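Local structure of transcription termination factor NusA (Planctomyces limnophilus, 4MTN) at residues E24-L35 and I48-P59. The protein probably takes part in both transcription termination and antitermination, binding the core RNA polymerase and the nascent RNA. Sequence-based numbering, arbitrary orientation.
Sequences EIVFEGVEQAIL and IEVHIDRTSGQP
Helix-on-sheet packing in the NusA N-terminal domain, illustrated by helix 23-42 lying against edge strand 48-52 of a small antiparallel sheet, shows how an apolar seam can be closed at one end by a salt bridge. The axes of segments 24-35 and 48-52 approach to 8.0 Å at 144°, nearer antiparallel than parallel. Alternate strand residues I48, V50 and I52 face the helix. L35 reaches I48 through CD1, while V50 straddles the helix surface, its CG1 against L35 CB and its CG2 against I34 CG2. I52 fills the next position: its CD1 lies 3.7 Å from V30 CG1 and also meets I34 CD1, and CG2 touches the rim of the F27 ring. I34 CD1 additionally meets P59 CB, and V61 and L77 extend this apolar cluster.

The polar side is built around E31 and R54. The E31 chain, extended beyond CG, runs past I52 and brings OE2 to the strand, where it accepts the I52 N-H at 2.9 Å (163°) on its anti side, tilted out of the carboxylate plane. The bend of R54 at chi2 (-57°) turns its chain back toward the helix. There the E24 carboxylate is gripped side-on by two nitrogens, R54 NE bonding to E24 OE1 at 3.3 Å and R54 NH2 to E24 OE2 at 3.1 Å. A leucine in place of R54 would probably leave the E24 carboxylate without its charged mate and free to turn. R54 also lies over F27: its guanidinium, nearly parallel to the ring plane, lays one face on F27 CB, and its CD sits above the ring centre, 3.6 Å from the centroid, as a CH-pi contact.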
ATOM      1  N   GLU A  24      20.515  28.106  -1.479  1.00 75.83           N
ATOM      2  CA  GLU A  24      19.697  28.013  -2.685  1.00 73.07           C
ATOM      3  C   GLU A  24      18.206  27.993  -2.362  1.00 73.43           C
ATOM      4  O   GLU A  24      17.394  28.540  -3.109  1.00 72.14           O
ATOM      5  CB  GLU A  24      20.077  26.771  -3.493  1.00 72.55           C
ATOM      6  CG  GLU A  24      19.522  26.762  -4.909  1.00 74.12           C
ATOM      7  CD  GLU A  24      20.004  27.941  -5.736  1.00 76.45           C
ATOM      8  OE1 GLU A  24      21.134  28.418  -5.501  1.00 79.28           O
ATOM      9  OE2 GLU A  24      19.250  28.392  -6.624  1.00 76.81           O
ATOM     10  N   ILE A  25      17.852  27.365  -1.246  1.00 74.68           N
ATOM     11  CA  ILE A  25      16.469  27.356  -0.785  1.00 73.90           C
ATOM     12  C   ILE A  25      16.085  28.741  -0.274  1.00 75.19           C
ATOM     13  O   ILE A  25      14.982  29.227  -0.531  1.00 75.00           O
ATOM     14  CB  ILE A  25      16.247  26.310   0.325  1.00 72.13           C
ATOM     15  CG1 ILE A  25      16.496  24.900  -0.213  1.00 73.72           C
ATOM     16  CG2 ILE A  25      14.840  26.416   0.888  1.00 68.76           C
ATOM     17  CD1 ILE A  25      16.205  23.803   0.788  1.00 67.86           C
ATOM     18  N   VAL A  26      17.011  29.376   0.438  1.00 76.78           N
ATOM     19  CA  VAL A  26      16.784  30.707   0.989  1.00 74.81           C
ATOM     20  C   VAL A  26      16.611  31.745  -0.118  1.00 74.17           C
ATOM     21  O   VAL A  26      15.724  32.596  -0.043  1.00 72.26           O
ATOM     22  CB  VAL A  26      17.940  31.137   1.913  1.00 76.33           C
ATOM     23  CG1 VAL A  26      17.662  32.506   2.513  1.00 76.15           C
ATOM     24  CG2 VAL A  26      18.151  30.105   3.009  1.00 79.47           C
ATOM     25  N   PHE A  27      17.458  31.668  -1.142  1.00 74.97           N
ATOM     26  CA  PHE A  27      17.362  32.567  -2.289  1.00 72.12           C
ATOM     27  C   PHE A  27      15.989  32.479  -2.943  1.00 70.88           C
ATOM     28  O   PHE A  27      15.377  33.499  -3.258  1.00 70.71           O
ATOM     29  CB  PHE A  27      18.448  32.252  -3.321  1.00 73.57           C
ATOM     30  CG  PHE A  27      19.766  32.921  -3.043  1.00 74.82           C
ATOM     31  CD1 PHE A  27      19.931  34.278  -3.270  1.00 73.92           C
ATOM     32  CD2 PHE A  27      20.843  32.192  -2.568  1.00 74.65           C
ATOM     33  CE1 PHE A  27      21.142  34.896  -3.020  1.00 75.75           C
ATOM     34  CE2 PHE A  27      22.057  32.804  -2.316  1.00 76.12           C
ATOM     35  CZ  PHE A  27      22.206  34.157  -2.543  1.00 76.54           C
ATOM     36  N   GLU A  28      15.511  31.254  -3.141  1.00 70.64           N
ATOM     37  CA  GLU A  28      14.189  31.026  -3.713  1.00 72.04           C
ATOM     38  C   GLU A  28      13.098  31.619  -2.828  1.00 64.36           C
ATOM     39  O   GLU A  28      12.109  32.158  -3.323  1.00 59.91           O
ATOM     40  CB  GLU A  28      13.942  29.531  -3.919  1.00 82.06           C
ATOM     41  CG  GLU A  28      14.743  28.915  -5.054  1.00 91.35           C
ATOM     42  CD  GLU A  28      14.515  27.421  -5.184  1.00 99.88           C
ATOM     43  OE1 GLU A  28      14.359  26.748  -4.144  1.00102.83           O
ATOM     44  OE2 GLU A  28      14.484  26.920  -6.328  1.00104.82           O
ATOM     45  N   GLY A  29      13.290  31.517  -1.516  1.00 62.91           N
ATOM     46  CA  GLY A  29      12.341  32.060  -0.562  1.00 60.60           C
ATOM     47  C   GLY A  29      12.284  33.574  -0.607  1.00 59.63           C
ATOM     48  O   GLY A  29      11.203  34.163  -0.614  1.00 59.63           O
ATOM     49  N   VAL A  30      13.454  34.204  -0.638  1.00 60.72           N
ATOM     50  CA  VAL A  30      13.546  35.659  -0.702  1.00 60.68           C
ATOM     51  C   VAL A  30      12.954  36.181  -2.009  1.00 60.75           C
ATOM     52  O   VAL A  30      12.290  37.217  -2.029  1.00 64.17           O
ATOM     53  CB  VAL A  30      15.007  36.139  -0.564  1.00 61.20           C
ATOM     54  CG1 VAL A  30      15.096  37.651  -0.708  1.00 54.04           C
ATOM     55  CG2 VAL A  30      15.584  35.699   0.772  1.00 62.06           C
ATOM     56  N   GLU A  31      13.191  35.451  -3.095  1.00 62.17           N
ATOM     57  CA  GLU A  31      12.628  35.804  -4.394  1.00 62.94           C
ATOM     58  C   GLU A  31      11.105  35.826  -4.340  1.00 63.60           C
ATOM     59  O   GLU A  31      10.472  36.762  -4.826  1.00 68.62           O
ATOM     60  CB  GLU A  31      13.099  34.826  -5.474  1.00 63.89           C
ATOM     61  CG  GLU A  31      14.535  35.034  -5.925  1.00 66.22           C
ATOM     62  CD  GLU A  31      14.966  34.034  -6.981  1.00 71.33           C
ATOM     63  OE1 GLU A  31      14.190  33.100  -7.268  1.00 73.20           O
ATOM     64  OE2 GLU A  31      16.080  34.184  -7.525  1.00 72.06           O
ATOM     65  N   GLN A  32      10.524  34.795  -3.736  1.00 60.58           N
ATOM     66  CA  GLN A  32       9.074  34.695  -3.618  1.00 56.96           C
ATOM     67  C   GLN A  32       8.510  35.786  -2.713  1.00 57.09           C
ATOM     68  O   GLN A  32       7.356  36.189  -2.858  1.00 58.68           O
ATOM     69  CB  GLN A  32       8.673  33.313  -3.095  1.00 53.31           C
ATOM     70  CG  GLN A  32       8.964  32.180  -4.064  1.00 51.97           C
ATOM     71  CD  GLN A  32       8.251  32.348  -5.391  1.00 57.41           C
ATOM     72  OE1 GLN A  32       7.114  32.817  -5.444  1.00 59.10           O
ATOM     73  NE2 GLN A  32       8.920  31.970  -6.474  1.00 58.63           N
ATOM     74  N   ALA A  33       9.330  36.260  -1.779  1.00 54.94           N
ATOM     75  CA  ALA A  33       8.932  37.352  -0.897  1.00 56.66           C
ATOM     76  C   ALA A  33       8.926  38.674  -1.658  1.00 57.56           C
ATOM     77  O   ALA A  33       8.022  39.494  -1.490  1.00 57.18           O
ATOM     78  CB  ALA A  33       9.856  37.431   0.308  1.00 57.23           C
ATOM     79  N   ILE A  34       9.941  38.873  -2.492  1.00 57.53           N
ATOM     80  CA  ILE A  34      10.020  40.050  -3.347  1.00 59.06           C
ATOM     81  C   ILE A  34       8.901  40.019  -4.383  1.00 59.30           C
ATOM     82  O   ILE A  34       8.277  41.041  -4.674  1.00 62.51           O
ATOM     83  CB  ILE A  34      11.385  40.143  -4.061  1.00 60.52           C
ATOM     84  CG1 ILE A  34      12.506  40.348  -3.039  1.00 50.82           C
ATOM     85  CG2 ILE A  34      11.391  41.270  -5.084  1.00 50.16           C
ATOM     86  CD1 ILE A  34      13.885  40.422  -3.657  1.00 64.37           C
ATOM     87  N   LEU A  35       8.648  38.832  -4.924  1.00 58.28           N
ATOM     88  CA  LEU A  35       7.606  38.640  -5.925  1.00 58.81           C
ATOM     89  C   LEU A  35       6.228  38.991  -5.375  1.00 61.64           C
ATOM     90  O   LEU A  35       5.443  39.672  -6.035  1.00 61.06           O
ATOM     91  CB  LEU A  35       7.620  37.196  -6.433  1.00 55.78           C
ATOM     92  CG  LEU A  35       6.607  36.820  -7.515  1.00 57.37           C
ATOM     93  CD1 LEU A  35       6.643  37.820  -8.657  1.00 56.34           C
ATOM     94  CD2 LEU A  35       6.886  35.415  -8.022  1.00 61.21           C
ATOM     95  N   ILE A  48       4.752  39.199 -13.629  1.00 74.04           N
ATOM     96  CA  ILE A  48       5.918  39.570 -12.837  1.00 69.82           C
ATOM     97  C   ILE A  48       6.850  38.385 -12.602  1.00 70.28           C
ATOM     98  O   ILE A  48       6.408  37.285 -12.271  1.00 69.54           O
ATOM     99  CB  ILE A  48       5.505  40.159 -11.473  1.00 66.08           C
ATOM    100  CG1 ILE A  48       4.373  41.174 -11.649  1.00 66.97           C
ATOM    101  CG2 ILE A  48       6.699  40.804 -10.782  1.00 62.67           C
ATOM    102  CD1 ILE A  48       3.898  41.786 -10.351  1.00 65.97           C
ATOM    103  N   GLU A  49       8.145  38.622 -12.784  1.00 72.86           N
ATOM    104  CA  GLU A  49       9.160  37.613 -12.509  1.00 75.80           C
ATOM    105  C   GLU A  49      10.330  38.246 -11.766  1.00 72.49           C
ATOM    106  O   GLU A  49      10.678  39.402 -12.006  1.00 69.23           O
ATOM    107  CB  GLU A  49       9.637  36.954 -13.805  1.00 82.59           C
ATOM    108  CG  GLU A  49      10.158  37.927 -14.849  1.00 90.14           C
ATOM    109  CD  GLU A  49      10.546  37.241 -16.143  1.00 99.15           C
ATOM    110  OE1 GLU A  49      10.322  36.017 -16.258  1.00102.47           O
ATOM    111  OE2 GLU A  49      11.076  37.925 -17.044  1.00102.76           O
ATOM    112  N   VAL A  50      10.930  37.486 -10.857  1.00 73.47           N
ATOM    113  CA  VAL A  50      12.016  38.004 -10.035  1.00 73.80           C
ATOM    114  C   VAL A  50      13.190  37.027  -9.982  1.00 78.23           C
ATOM    115  O   VAL A  50      13.003  35.816  -9.845  1.00 79.18           O
ATOM    116  CB  VAL A  50      11.528  38.316  -8.600  1.00 69.64           C
ATOM    117  CG1 VAL A  50      10.856  37.100  -7.987  1.00 68.96           C
ATOM    118  CG2 VAL A  50      12.676  38.806  -7.725  1.00 69.23           C
ATOM    119  N   HIS A  51      14.400  37.561 -10.113  1.00 79.25           N
ATOM    120  CA  HIS A  51      15.607  36.754 -10.010  1.00 79.80           C
ATOM    121  C   HIS A  51      16.676  37.471  -9.197  1.00 75.06           C
ATOM    122  O   HIS A  51      16.917  38.663  -9.382  1.00 74.41           O
ATOM    123  CB  HIS A  51      16.153  36.412 -11.397  1.00 86.11           C
ATOM    124  CG  HIS A  51      17.523  35.813 -11.372  1.00 92.50           C
ATOM    125  ND1 HIS A  51      17.793  34.594 -10.788  1.00 93.85           N
ATOM    126  CD2 HIS A  51      18.705  36.268 -11.854  1.00 98.32           C
ATOM    127  CE1 HIS A  51      19.080  34.321 -10.915  1.00 97.56           C
ATOM    128  NE2 HIS A  51      19.655  35.322 -11.557  1.00100.54           N
ATOM    129  N   ILE A  52      17.314  36.739  -8.293  1.00 73.21           N
ATOM    130  CA  ILE A  52      18.414  37.288  -7.515  1.00 73.16           C
ATOM    131  C   ILE A  52      19.724  36.637  -7.932  1.00 76.45           C
ATOM    132  O   ILE A  52      19.864  35.418  -7.864  1.00 78.04           O
ATOM    133  CB  ILE A  52      18.203  37.083  -6.006  1.00 72.61           C
ATOM    134  CG1 ILE A  52      16.907  37.757  -5.553  1.00 68.20           C
ATOM    135  CG2 ILE A  52      19.391  37.625  -5.225  1.00 74.75           C
ATOM    136  CD1 ILE A  52      16.579  37.524  -4.097  1.00 67.25           C
ATOM    137  N   ASP A  53      20.672  37.454  -8.378  1.00 82.04           N
ATOM    138  CA  ASP A  53      21.994  36.960  -8.739  1.00 88.11           C
ATOM    139  C   ASP A  53      22.645  36.344  -7.507  1.00 88.51           C
ATOM    140  O   ASP A  53      22.712  36.972  -6.454  1.00 91.00           O
ATOM    141  CB  ASP A  53      22.859  38.086  -9.309  1.00 97.16           C
ATOM    142  CG  ASP A  53      24.066  37.573 -10.075  1.00108.92           C
ATOM    143  OD1 ASP A  53      24.584  36.488  -9.734  1.00111.31           O
ATOM    144  OD2 ASP A  53      24.502  38.259 -11.024  1.00116.90           O
ATOM    145  N   ARG A  54      23.115  35.109  -7.641  1.00 88.85           N
ATOM    146  CA  ARG A  54      23.644  34.368  -6.502  1.00 89.40           C
ATOM    147  C   ARG A  54      24.939  34.976  -5.965  1.00 95.58           C
ATOM    148  O   ARG A  54      25.125  35.079  -4.753  1.00 96.80           O
ATOM    149  CB  ARG A  54      23.868  32.904  -6.884  1.00 87.31           C
ATOM    150  CG  ARG A  54      22.585  32.153  -7.216  1.00 80.99           C
ATOM    151  CD  ARG A  54      21.597  32.216  -6.061  1.00 74.52           C
ATOM    152  NE  ARG A  54      20.372  31.469  -6.333  1.00 69.93           N
ATOM    153  CZ  ARG A  54      19.248  32.015  -6.786  1.00 64.79           C
ATOM    154  NH1 ARG A  54      19.188  33.318  -7.022  1.00 64.38           N
ATOM    155  NH2 ARG A  54      18.180  31.258  -7.003  1.00 60.78           N
ATOM    156  N   THR A  55      25.832  35.371  -6.866  1.00100.70           N
ATOM    157  CA  THR A  55      27.114  35.938  -6.460  1.00107.72           C
ATOM    158  C   THR A  55      26.986  37.347  -5.879  1.00111.38           C
ATOM    159  O   THR A  55      27.432  37.606  -4.761  1.00115.09           O
ATOM    160  CB  THR A  55      28.102  35.981  -7.642  1.00110.51           C
ATOM    161  OG1 THR A  55      27.532  36.743  -8.715  1.00109.71           O
ATOM    162  CG2 THR A  55      28.408  34.575  -8.131  1.00110.31           C
ATOM    163  N   SER A  56      26.379  38.254  -6.640  1.00111.76           N
ATOM    164  CA  SER A  56      26.279  39.654  -6.231  1.00115.22           C
ATOM    165  C   SER A  56      25.140  39.913  -5.244  1.00111.54           C
ATOM    166  O   SER A  56      25.309  40.652  -4.276  1.00114.26           O
ATOM    167  CB  SER A  56      26.115  40.551  -7.459  1.00118.13           C
ATOM    168  OG  SER A  56      25.027  40.130  -8.260  1.00117.11           O
ATOM    169  N   GLY A  57      23.982  39.311  -5.495  1.00107.83           N
ATOM    170  CA  GLY A  57      22.844  39.463  -4.607  1.00104.29           C
ATOM    171  C   GLY A  57      21.830  40.497  -5.061  1.00102.01           C
ATOM    172  O   GLY A  57      20.838  40.740  -4.376  1.00100.56           O
ATOM    173  N   GLN A  58      22.076  41.108  -6.216  1.00102.40           N
ATOM    174  CA  GLN A  58      21.188  42.149  -6.730  1.00100.38           C
ATOM    175  C   GLN A  58      19.924  41.562  -7.359  1.00 92.74           C
ATOM    176  O   GLN A  58      19.999  40.779  -8.307  1.00 91.34           O
ATOM    177  CB  GLN A  58      21.927  43.031  -7.743  1.00109.43           C
ATOM    178  CG  GLN A  58      22.705  42.265  -8.801  1.00117.72           C
ATOM    179  CD  GLN A  58      23.528  43.175  -9.693  1.00127.05           C
ATOM    180  OE1 GLN A  58      23.594  44.384  -9.473  1.00130.21           O
ATOM    181  NE2 GLN A  58      24.161  42.594 -10.706  1.00131.24           N
ATOM    182  N   PRO A  59      18.755  41.936  -6.817  1.00 92.46           N
ATOM    183  CA  PRO A  59      17.448  41.465  -7.294  1.00 90.16           C
ATOM    184  C   PRO A  59      17.093  41.982  -8.688  1.00 93.04           C
ATOM    185  O   PRO A  59      17.243  43.171  -8.967  1.00 91.64           O
ATOM    186  CB  PRO A  59      16.469  42.022  -6.250  1.00 88.13           C
ATOM    187  CG  PRO A  59      17.312  42.352  -5.057  1.00 88.32           C
ATOM    188  CD  PRO A  59      18.625  42.783  -5.621  1.00 91.64           C
TER